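Local coordinates for protein cytochrome P450 RhF (PDB 6RO8) that is the heme domain of a cytochrome P450 that binds heme and probably acts as a monooxygenase, inserting oxygen into organic substrates, at residues A[22-27]-A[46-51]; A[31-36]-A[416-421]; A[52-57]-A[66-71]. All coordinates share one frame; numbering follows the deposited sequence.

Contact 1. Residues A[22-27]-A[46-51]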
loop_
_atom_site.group_PDB
_atom_site.type_symbol
_atom_site.label_atom_id
_atom_site.label_comp_id
_atom_site.label_asym_id
_atom_site.label_seq_id
_atom_site.Cartn_x
_atom_site.Cartn_y
_atom_site.Cartn_z
ATOM N N ALA A 22 -29.475 15.758 7.034
ATOM C CA ALA A 22 -29.933 14.609 7.799
ATOM C C ALA A 22 -29.653 13.318 7.038
ATOM O O ALA A 22 -29.163 12.338 7.608
ATOM C CB ALA A 22 -31.425 14.744 8.121
ATOM N N GLU A 23 -29.927 13.309 5.728
ATOM C CA GLU A 23 -29.664 12.107 4.952
ATOM C C GLU A 23 -28.181 11.790 4.944
ATOM O O GLU A 23 -27.790 10.622 5.048
ATOM C CB GLU A 23 -30.188 12.264 3.528
ATOM C CG GLU A 23 -30.209 10.954 2.757
ATOM C CD GLU A 23 -30.787 11.100 1.371
ATOM O OE1 GLU A 23 -32.004 10.856 1.199
ATOM O OE2 GLU A 23 -30.019 11.468 0.459
ATOM N N LEU A 24 -27.336 12.820 4.825
ATOM C CA LEU A 24 -25.895 12.602 4.842
ATOM C C LEU A 24 -25.448 11.956 6.151
ATOM O O LEU A 24 -24.585 11.070 6.157
ATOM C CB LEU A 24 -25.172 13.924 4.618
ATOM C CG LEU A 24 -23.730 13.742 4.152
ATOM C CD1 LEU A 24 -23.722 12.956 2.825
ATOM C CD2 LEU A 24 -23.029 15.088 4.017
ATOM N N GLN A 25 -26.031 12.376 7.274
ATOM C CA GLN A 25 -25.624 11.797 8.547
ATOM C C GLN A 25 -25.984 10.325 8.611
ATOM O O GLN A 25 -25.175 9.501 9.047
ATOM C CB GLN A 25 -26.251 12.568 9.701
ATOM C CG GLN A 25 -26.256 14.053 9.448
ATOM C CD GLN A 25 -26.061 14.868 10.698
ATOM O OE1 GLN A 25 -24.954 14.936 11.240
ATOM N NE2 GLN A 25 -27.133 15.500 11.165
ATOM N N GLN A 26 -27.175 9.970 8.140
ATOM C CA GLN A 26 -27.526 8.558 8.058
ATOM C C GLN A 26 -26.592 7.802 7.109
ATOM O O GLN A 26 -26.145 6.693 7.426
ATOM C CB GLN A 26 -28.979 8.408 7.624
ATOM C CG GLN A 26 -29.554 7.050 7.971
ATOM C CD GLN A 26 -29.751 6.859 9.469
ATOM O OE1 GLN A 26 -29.816 5.725 9.961
ATOM N NE2 GLN A 26 -29.845 7.969 10.206
ATOM N N LYS A 27 -26.288 8.377 5.938
ATOM C CA LYS A 27 -25.372 7.697 5.028
ATOM C C LYS A 27 -24.023 7.482 5.695
ATOM O O LYS A 27 -23.396 6.430 5.525
ATOM C CB LYS A 27 -25.194 8.484 3.729
ATOM C CG LYS A 27 -26.390 8.497 2.793
ATOM C CD LYS A 27 -25.929 8.331 1.347
ATOM C CE LYS A 27 -26.089 9.613 0.529
ATOM N NZ LYS A 27 -27.373 9.645 -0.245
ATOM N N LEU A 46 -16.736 9.586 -1.013
ATOM C CA LEU A 46 -16.636 10.481 0.133
ATOM C C LEU A 46 -16.769 11.944 -0.272
ATOM O O LEU A 46 -16.571 12.841 0.555
ATOM C CB LEU A 46 -15.325 10.221 0.881
ATOM C CG LEU A 46 -15.428 8.829 1.539
ATOM C CD1 LEU A 46 -14.082 8.198 1.901
ATOM C CD2 LEU A 46 -16.396 8.849 2.745
ATOM N N LYS A 47 -17.135 12.198 -1.527
ATOM C CA LYS A 47 -17.176 13.567 -2.021
ATOM C C LYS A 47 -18.193 14.425 -1.255
ATOM O O LYS A 47 -17.857 15.521 -0.787
ATOM C CB LYS A 47 -17.468 13.562 -3.520
ATOM C CG LYS A 47 -17.183 14.903 -4.155
ATOM C CD LYS A 47 -16.954 14.763 -5.637
ATOM C CE LYS A 47 -16.369 16.028 -6.203
ATOM N NZ LYS A 47 -16.376 15.973 -7.686
ATOM N N GLU A 48 -19.442 13.955 -1.122
ATOM C CA GLU A 48 -20.424 14.709 -0.340
ATOM C C GLU A 48 -19.906 14.977 1.065
ATOM O O GLU A 48 -20.144 16.049 1.638
ATOM C CB GLU A 48 -21.753 13.955 -0.236
ATOM C CG GLU A 48 -22.378 13.421 -1.508
ATOM C CD GLU A 48 -23.395 12.307 -1.208
ATOM O OE1 GLU A 48 -22.981 11.174 -0.845
ATOM O OE2 GLU A 48 -24.614 12.573 -1.303
ATOM N N PHE A 49 -19.203 13.999 1.642
ATOM C CA PHE A 49 -18.720 14.141 3.011
ATOM C C PHE A 49 -17.593 15.165 3.106
ATOM O O PHE A 49 -17.553 15.951 4.061
ATOM C CB PHE A 49 -18.281 12.782 3.555
ATOM C CG PHE A 49 -19.414 11.810 3.733
ATOM C CD1 PHE A 49 -20.195 11.843 4.881
ATOM C CD2 PHE A 49 -19.705 10.874 2.750
ATOM C CE1 PHE A 49 -21.241 10.946 5.052
ATOM C CE2 PHE A 49 -20.757 9.968 2.915
ATOM C CZ PHE A 49 -21.526 10.006 4.064
ATOM N N ARG A 50 -16.666 15.176 2.137
ATOM C CA ARG A 50 -15.700 16.270 2.094
ATOM C C ARG A 50 -16.414 17.610 2.134
ATOM O O ARG A 50 -15.961 18.545 2.806
ATOM C CB ARG A 50 -14.806 16.182 0.845
ATOM C CG ARG A 50 -13.848 15.013 0.857
ATOM C CD ARG A 50 -12.678 15.177 -0.117
ATOM N NE ARG A 50 -13.060 15.183 -1.530
ATOM C CZ ARG A 50 -13.416 14.107 -2.221
ATOM N NH1 ARG A 50 -13.471 12.934 -1.621
ATOM N NH2 ARG A 50 -13.724 14.208 -3.511
ATOM N N ALA A 51 -17.562 17.695 1.474
ATOM C CA ALA A 51 -18.273 18.958 1.347
ATOM C C ALA A 51 -18.987 19.356 2.637
ATOM O O ALA A 51 -18.820 20.484 3.111
ATOM C CB ALA A 51 -19.270 18.878 0.195
HETATM O O HOH W 1 -27.063 12.535 0.858
#
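Two N-terminal helices of the cytochrome P450 fold, 20-29 and 47-52, meet here in a helix-helix contact on the periphery of the heme domain, where Leu-24 lies over the ring of Phe-49. The short segments run at 122° to each other with their axes 10.9 Å apart, so the Phe-49 side chain has to reach across, meeting both side-chain and backbone atoms of 22-27. CD1 of Leu-24 makes a CH-pi contact, 4.0 Å from the centroid of the Phe-49 ring and displaced toward its rim; the same CD1 rests on CB of Glu-48. That placement follows from chi1 of -160° in Leu-24, which swings CG opposite the backbone N and turns the branched end to the phenyl. The backbone also reaches the ring: O of Leu-24 lies 3.5 Å from CE1 of Phe-49, while C of Lys-27 comes up at the edge, near the ring plane. Phe-49 additionally stacks with Phe-56, so the ring ties the helix pair to the sheet.

Toward solvent the contact turns polar. Lys-27 NZ forms a salt bridge, 3.3 Å and weak as a hydrogen bond, with Glu-23 OE2 of its own helix. The bent Lys-27 chain crosses Glu-48 at about a right angle, its CE 3.7 Å from Glu-48 OE1. Lys-27 NZ and Glu-48 OE2 remain 4.2 Å apart, too far for a salt bridge. A water spans the helices instead, donating to Glu-23 OE2 at 3.2 Å and to Glu-48 OE2 at 3.3 Å.

Contact 2. Residues A[31-36]-A[416-421]. With HIS (histidine), chain C.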
loop_
_atom_site.group_PDB
_atom_site.type_symbol
_atom_site.label_atom_id
_atom_site.label_comp_id
_atom_site.label_asym_id
_atom_site.label_seq_id
_atom_site.Cartn_x
_atom_site.Cartn_y
_atom_site.Cartn_z
ATOM N N PHE A 31 -21.940 4.052 6.659
ATOM C CA PHE A 31 -20.965 4.024 5.584
ATOM C C PHE A 31 -20.180 2.722 5.631
ATOM O O PHE A 31 -19.476 2.439 6.607
ATOM C CB PHE A 31 -20.031 5.231 5.646
ATOM C CG PHE A 31 -19.203 5.388 4.404
ATOM C CD1 PHE A 31 -18.032 4.671 4.245
ATOM C CD2 PHE A 31 -19.613 6.221 3.371
ATOM C CE1 PHE A 31 -17.274 4.791 3.087
ATOM C CE2 PHE A 31 -18.851 6.341 2.199
ATOM C CZ PHE A 31 -17.687 5.614 2.061
ATOM N N ASP A 32 -20.320 1.928 4.569
ATOM C CA ASP A 32 -19.661 0.633 4.446
ATOM C C ASP A 32 -18.640 0.680 3.312
ATOM O O ASP A 32 -19.007 0.821 2.136
ATOM C CB ASP A 32 -20.688 -0.471 4.202
ATOM C CG ASP A 32 -20.094 -1.858 4.323
ATOM O OD1 ASP A 32 -18.860 -1.982 4.474
ATOM O OD2 ASP A 32 -20.869 -2.833 4.285
ATOM N N MET A 33 -17.364 0.514 3.664
ATOM C CA MET A 33 -16.317 0.509 2.648
ATOM C C MET A 33 -16.424 -0.683 1.693
ATOM O O MET A 33 -15.883 -0.622 0.585
ATOM C CB MET A 33 -14.946 0.549 3.312
ATOM C CG MET A 33 -14.634 1.921 3.835
ATOM S SD MET A 33 -13.090 1.963 4.753
ATOM C CE MET A 33 -12.748 3.724 4.870
ATOM N N PHE A 34 -17.130 -1.744 2.064
ATOM C CA PHE A 34 -17.287 -2.867 1.154
ATOM C C PHE A 34 -18.521 -2.737 0.269
ATOM O O PHE A 34 -18.765 -3.607 -0.571
ATOM C CB PHE A 34 -17.300 -4.174 1.949
ATOM C CG PHE A 34 -16.010 -4.436 2.669
ATOM C CD1 PHE A 34 -14.947 -5.025 2.011
ATOM C CD2 PHE A 34 -15.852 -4.066 4.003
ATOM C CE1 PHE A 34 -13.734 -5.246 2.672
ATOM C CE2 PHE A 34 -14.645 -4.287 4.667
ATOM C CZ PHE A 34 -13.583 -4.872 4.001
ATOM N N ALA A 35 -19.276 -1.653 0.400
ATOM C CA ALA A 35 -20.388 -1.429 -0.499
ATOM C C ALA A 35 -19.875 -0.911 -1.844
ATOM O O ALA A 35 -18.707 -0.545 -1.995
ATOM C CB ALA A 35 -21.385 -0.459 0.125
ATOM N N VAL A 36 -20.780 -0.882 -2.828
ATOM C CA VAL A 36 -20.367 -0.614 -4.199
ATOM C C VAL A 36 -19.686 0.751 -4.391
ATOM O O VAL A 36 -18.686 0.804 -5.090
ATOM C CB VAL A 36 -21.596 -0.768 -5.161
ATOM C CG1 VAL A 36 -21.218 -0.320 -6.566
ATOM C CG2 VAL A 36 -22.093 -2.203 -5.155
ATOM N N ALA A 416 -11.747 -6.794 -2.774
ATOM C CA ALA A 416 -12.528 -5.972 -1.855
ATOM C C ALA A 416 -11.801 -5.872 -0.521
ATOM O O ALA A 416 -11.645 -6.866 0.190
ATOM C CB ALA A 416 -13.926 -6.545 -1.680
ATOM N N ASN A 417 -11.329 -4.673 -0.199
ATOM C CA ASN A 417 -10.671 -4.411 1.069
ATOM C C ASN A 417 -10.782 -2.906 1.300
ATOM O O ASN A 417 -11.324 -2.179 0.471
ATOM C CB ASN A 417 -9.225 -4.935 1.061
ATOM C CG ASN A 417 -8.281 -4.042 0.265
ATOM O OD1 ASN A 417 -7.528 -3.241 0.838
ATOM N ND2 ASN A 417 -8.329 -4.158 -1.050
ATOM N N THR A 418 -10.291 -2.441 2.441
ATOM C CA THR A 418 -10.495 -1.044 2.809
ATOM C C THR A 418 -9.362 -0.124 2.401
ATOM O O THR A 418 -9.602 1.074 2.242
ATOM C CB THR A 418 -10.683 -0.906 4.334
ATOM O OG1 THR A 418 -9.445 -1.232 4.998
ATOM C CG2 THR A 418 -11.816 -1.782 4.807
ATOM N N SER A 419 -8.152 -0.650 2.232
ATOM C CA SER A 419 -6.946 0.163 2.256
ATOM C C SER A 419 -6.119 0.104 0.979
ATOM O O SER A 419 -5.477 1.100 0.623
ATOM C CB SER A 419 -6.071 -0.264 3.437
ATOM O OG SER A 419 -6.688 0.173 4.639
ATOM N N PHE A 420 -6.117 -1.022 0.276
ATOM C CA PHE A 420 -5.314 -1.174 -0.920
ATOM C C PHE A 420 -6.217 -1.239 -2.147
ATOM O O PHE A 420 -7.366 -1.677 -2.069
ATOM C CB PHE A 420 -4.417 -2.410 -0.812
ATOM C CG PHE A 420 -3.535 -2.398 0.399
ATOM C CD1 PHE A 420 -2.317 -1.750 0.376
ATOM C CD2 PHE A 420 -3.920 -3.028 1.565
ATOM C CE1 PHE A 420 -1.498 -1.739 1.488
ATOM C CE2 PHE A 420 -3.100 -3.018 2.674
ATOM C CZ PHE A 420 -1.891 -2.368 2.635
ATOM N N ARG A 421 -5.695 -0.760 -3.277
ATOM C CA ARG A 421 -6.511 -0.582 -4.476
ATOM C C ARG A 421 -5.656 -0.690 -5.734
ATOM O O ARG A 421 -4.708 0.082 -5.935
ATOM C CB ARG A 421 -7.246 0.758 -4.453
ATOM C CG ARG A 421 -8.251 0.857 -5.569
ATOM C CD ARG A 421 -9.180 2.052 -5.447
ATOM N NE ARG A 421 -10.081 2.109 -6.599
ATOM C CZ ARG A 421 -11.178 1.364 -6.739
ATOM N NH1 ARG A 421 -11.541 0.514 -5.787
ATOM N NH2 ARG A 421 -11.931 1.480 -7.828
HETATM N N HIS C . 1.371 -2.876 3.748
HETATM C CA HIS C . 1.392 -1.486 3.308
HETATM C C HIS C . 2.221 -1.320 2.037
HETATM O O HIS C . 2.443 -0.186 1.593
HETATM C CB HIS C . 1.939 -0.582 4.413
HETATM C CG HIS C . 3.100 -1.167 5.153
HETATM N ND1 HIS C . 4.287 -0.487 5.335
HETATM C CD2 HIS C . 3.260 -2.370 5.756
HETATM C CE1 HIS C . 5.125 -1.246 6.020
HETATM N NE2 HIS C . 4.526 -2.393 6.287
HETATM O OXT HIS C . 2.673 -2.302 1.447
#
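Neither backbone is regular helix or strand where they touch: 31-36 makes a type I beta turn from Asp-32 to Ala-35, and 416-421 is a loop bent around an Asx motif at Asn-417. They come closest where Met-33 faces Thr-418, with CA atoms 6.0 Å apart, joining the N-terminal part of the P450 fold to a loop near its C-terminal end. The first turn is braced by Asp-32 OD1, which takes the N-H of Phe-34 in an Asx turn.

Phe-34 carries much of the contact. Its CG lies anti to its carbonyl carbon (chi1 -63°), which swings the ring over to 416-418. O of Ala-416 lies in the ring plane at the edge, 3.6 Å from CE1 of Phe-34, while CG2 of Thr-418 approaches CZ of Phe-34 obliquely, also at 3.6 Å. Met-33, extended beyond CG, crosses Thr-418 at about a right angle and brings SD to 3.8 Å from CB of Thr-418. Beside the ring, Gln-39 NE2 binds both Met-33 O and Asn-417 O.

The Asn-417 side chain turns back into its own loop, where OD1 accepts from Ser-419 N above the carbonyl plane and from Phe-420 N on an in-plane lone pair. Its ND2 donates in return to Phe-420 O. At the far end of this braced loop Phe-420 lines the pocket of the bound histidine, also hydrogen-bonded to Thr-274 OG1: CE1 of Phe-420, at the ring edge, sits 3.4 Å from the ligand CA.

Contact 3. Residues A[52-57]-A[66-71]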
loop_
_atom_site.group_PDB
_atom_site.type_symbol
_atom_site.label_atom_id
_atom_site.label_comp_id
_atom_site.label_asym_id
_atom_site.label_seq_id
_atom_site.Cartn_x
_atom_site.Cartn_y
_atom_site.Cartn_z
ATOM N N GLN A 52 -19.789 18.450 3.221
ATOM C CA GLN A 52 -20.712 18.830 4.287
ATOM C C GLN A 52 -20.644 17.981 5.555
ATOM O O GLN A 52 -21.446 18.212 6.467
ATOM C CB GLN A 52 -22.167 18.819 3.771
ATOM C CG GLN A 52 -22.382 19.486 2.409
ATOM C CD GLN A 52 -22.439 21.008 2.497
ATOM O OE1 GLN A 52 -22.536 21.575 3.586
ATOM N NE2 GLN A 52 -22.353 21.675 1.348
ATOM N N LEU A 53 -19.721 17.015 5.654
ATOM C CA LEU A 53 -19.653 16.162 6.841
ATOM C C LEU A 53 -18.275 15.509 6.917
ATOM O O LEU A 53 -18.156 14.276 6.914
ATOM C CB LEU A 53 -20.773 15.111 6.816
ATOM C CG LEU A 53 -21.012 14.246 8.072
ATOM C CD1 LEU A 53 -21.107 15.085 9.302
ATOM C CD2 LEU A 53 -22.229 13.336 7.935
ATOM N N PRO A 54 -17.220 16.321 7.028
ATOM C CA PRO A 54 -15.860 15.838 6.712
ATOM C C PRO A 54 -15.357 14.745 7.627
ATOM O O PRO A 54 -14.586 13.883 7.188
ATOM C CB PRO A 54 -15.004 17.106 6.834
ATOM C CG PRO A 54 -15.973 18.230 6.761
ATOM C CD PRO A 54 -17.233 17.746 7.382
ATOM N N ILE A 55 -15.750 14.767 8.888
ATOM C CA ILE A 55 -15.401 13.731 9.845
ATOM C C ILE A 55 -16.692 13.168 10.407
ATOM O O ILE A 55 -17.542 13.920 10.896
ATOM C CB ILE A 55 -14.508 14.267 10.976
ATOM C CG1 ILE A 55 -13.191 14.806 10.395
ATOM C CG2 ILE A 55 -14.295 13.178 12.012
ATOM C CD1 ILE A 55 -12.437 15.750 11.305
ATOM N N PHE A 56 -16.854 11.856 10.319
ATOM C CA PHE A 56 -18.067 11.241 10.822
ATOM C C PHE A 56 -17.724 9.846 11.308
ATOM O O PHE A 56 -16.705 9.271 10.927
ATOM C CB PHE A 56 -19.157 11.220 9.743
ATOM C CG PHE A 56 -18.802 10.382 8.549
ATOM C CD1 PHE A 56 -18.115 10.940 7.472
ATOM C CD2 PHE A 56 -19.157 9.032 8.500
ATOM C CE1 PHE A 56 -17.784 10.177 6.376
ATOM C CE2 PHE A 56 -18.827 8.261 7.402
ATOM C CZ PHE A 56 -18.142 8.843 6.330
ATOM N N PHE A 57 -18.570 9.316 12.180
ATOM C CA PHE A 57 -18.383 7.970 12.697
ATOM C C PHE A 57 -19.278 6.991 11.946
ATOM O O PHE A 57 -20.496 7.191 11.858
ATOM C CB PHE A 57 -18.669 7.891 14.197
ATOM C CG PHE A 57 -18.349 6.557 14.771
ATOM C CD1 PHE A 57 -17.030 6.204 15.015
ATOM C CD2 PHE A 57 -19.357 5.622 15.018
ATOM C CE1 PHE A 57 -16.708 4.956 15.513
ATOM C CE2 PHE A 57 -19.038 4.360 15.529
ATOM C CZ PHE A 57 -17.714 4.030 15.771
ATOM N N VAL A 66 -12.286 10.029 8.173
ATOM C CA VAL A 66 -11.652 11.338 8.036
ATOM C C VAL A 66 -11.396 11.550 6.549
ATOM O O VAL A 66 -10.636 10.794 5.932
ATOM C CB VAL A 66 -10.363 11.403 8.860
ATOM C CG1 VAL A 66 -9.764 12.764 8.809
ATOM C CG2 VAL A 66 -10.666 11.000 10.296
ATOM N N THR A 67 -12.052 12.558 5.965
ATOM C CA THR A 67 -12.149 12.700 4.517
ATOM C C THR A 67 -11.343 13.848 3.934
ATOM O O THR A 67 -11.064 13.822 2.733
ATOM C CB THR A 67 -13.612 12.881 4.091
ATOM O OG1 THR A 67 -14.092 14.148 4.554
ATOM C CG2 THR A 67 -14.496 11.737 4.636
ATOM N N ARG A 68 -10.940 14.833 4.738
ATOM C CA ARG A 68 -10.320 16.055 4.238
ATOM C C ARG A 68 -8.802 16.039 4.357
ATOM O O ARG A 68 -8.236 15.396 5.243
ATOM C CB ARG A 68 -10.859 17.268 4.986
ATOM C CG ARG A 68 -12.226 17.677 4.504
ATOM C CD ARG A 68 -12.604 19.006 5.063
ATOM N NE ARG A 68 -13.828 19.460 4.433
ATOM C CZ ARG A 68 -14.496 20.537 4.812
ATOM N NH1 ARG A 68 -14.047 21.258 5.827
ATOM N NH2 ARG A 68 -15.614 20.880 4.188
ATOM N N TYR A 69 -8.155 16.821 3.482
ATOM C CA TYR A 69 -6.696 16.820 3.403
ATOM C C TYR A 69 -6.061 17.323 4.700
ATOM O O TYR A 69 -5.152 16.686 5.246
ATOM C CB TYR A 69 -6.229 17.653 2.205
ATOM C CG TYR A 69 -4.714 17.712 2.076
ATOM C CD1 TYR A 69 -4.019 16.759 1.343
ATOM C CD2 TYR A 69 -3.980 18.703 2.717
ATOM C CE1 TYR A 69 -2.656 16.799 1.245
ATOM C CE2 TYR A 69 -2.609 18.745 2.626
ATOM C CZ TYR A 69 -1.954 17.800 1.880
ATOM O OH TYR A 69 -0.579 17.845 1.786
ATOM N N GLU A 70 -6.523 18.464 5.215
ATOM C CA GLU A 70 -5.892 19.015 6.412
ATOM C C GLU A 70 -6.098 18.114 7.631
ATOM O O GLU A 70 -5.168 17.924 8.423
ATOM C CB GLU A 70 -6.410 20.423 6.686
ATOM C CG GLU A 70 -5.842 21.508 5.777
ATOM C CD GLU A 70 -4.310 21.567 5.759
ATOM O OE1 GLU A 70 -3.662 21.145 6.744
ATOM O OE2 GLU A 70 -3.748 22.048 4.748
ATOM N N ASP A 71 -7.297 17.541 7.801
ATOM C CA ASP A 71 -7.531 16.647 8.935
ATOM C C ASP A 71 -6.623 15.426 8.866
ATOM O O ASP A 71 -5.971 15.069 9.858
ATOM C CB ASP A 71 -8.991 16.185 8.988
ATOM C CG ASP A 71 -9.985 17.322 9.105
ATOM O OD1 ASP A 71 -9.667 18.341 9.758
ATOM O OD2 ASP A 71 -11.101 17.176 8.545
#
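The edge strand 55-58 of the five-stranded mixed sheet of the P450 fold pairs here with strand 63-66, and the contact follows the chain on into the start of helix 69-77. Ile-55 and Val-66 form an antiparallel non-hydrogen-bonded pair, their CG1 atoms 4.3 Å apart; the Val-66 side chain is about 8 Å from that of heme-binding Arg-322. Just beyond the pair, Pro-54 O accepts twice from Thr-67. OG1 donates at 2.7 Å in the carbonyl plane, on a lone pair, and the backbone N at 3.1 Å comes nearly along the C=O axis. Chi1 of 68° sets the Thr-67 hydroxyl between its own N and carbonyl carbon, within range of that oxygen.

The Pro-54 ring lies beside the extended chain of Arg-68, both pointing the same way, and CG of Pro-54 rests 3.3 Å above the guanidinium plane of Arg-68, over its centre. From the opposite direction to Ile-55 comes Asp-71, whose OD2 is 3.4 Å from CD1 of Ile-55; its OD1 is bonded to Ser-331. With two donors from one residue on a single carbonyl, the turn into helix 69-77 is pinned to the residue just ahead of the edge strand, while the proline packs against a guanidinium whose NH2 is engaged by Arg-50 O.

How the contacts relate
Contact 1 is partly buried, with its charged groups at the surface, whereas contacts 2 and 3 are buried. Contacts 1 and 3 are immediate neighbours, since helix 47-52 leads directly into strand 55-58, and Phe-49 CD1 lies 3.3 Å from Phe-56 CE1. Phe-31, in segment 31-36, touches Phe-49 with its ring and Phe-56 with its CB, bringing contact 2 up to both. Their chemistry differs with place. A water bridges the helices of contact 1, direct hydrogen bonds join the segments of contact 3, and contact 2 joins its segments by van der Waals contacts, largely of Phe-34 and Met-33, with its own bonds bracing each loop. Contact 2 alone reaches the bound histidine.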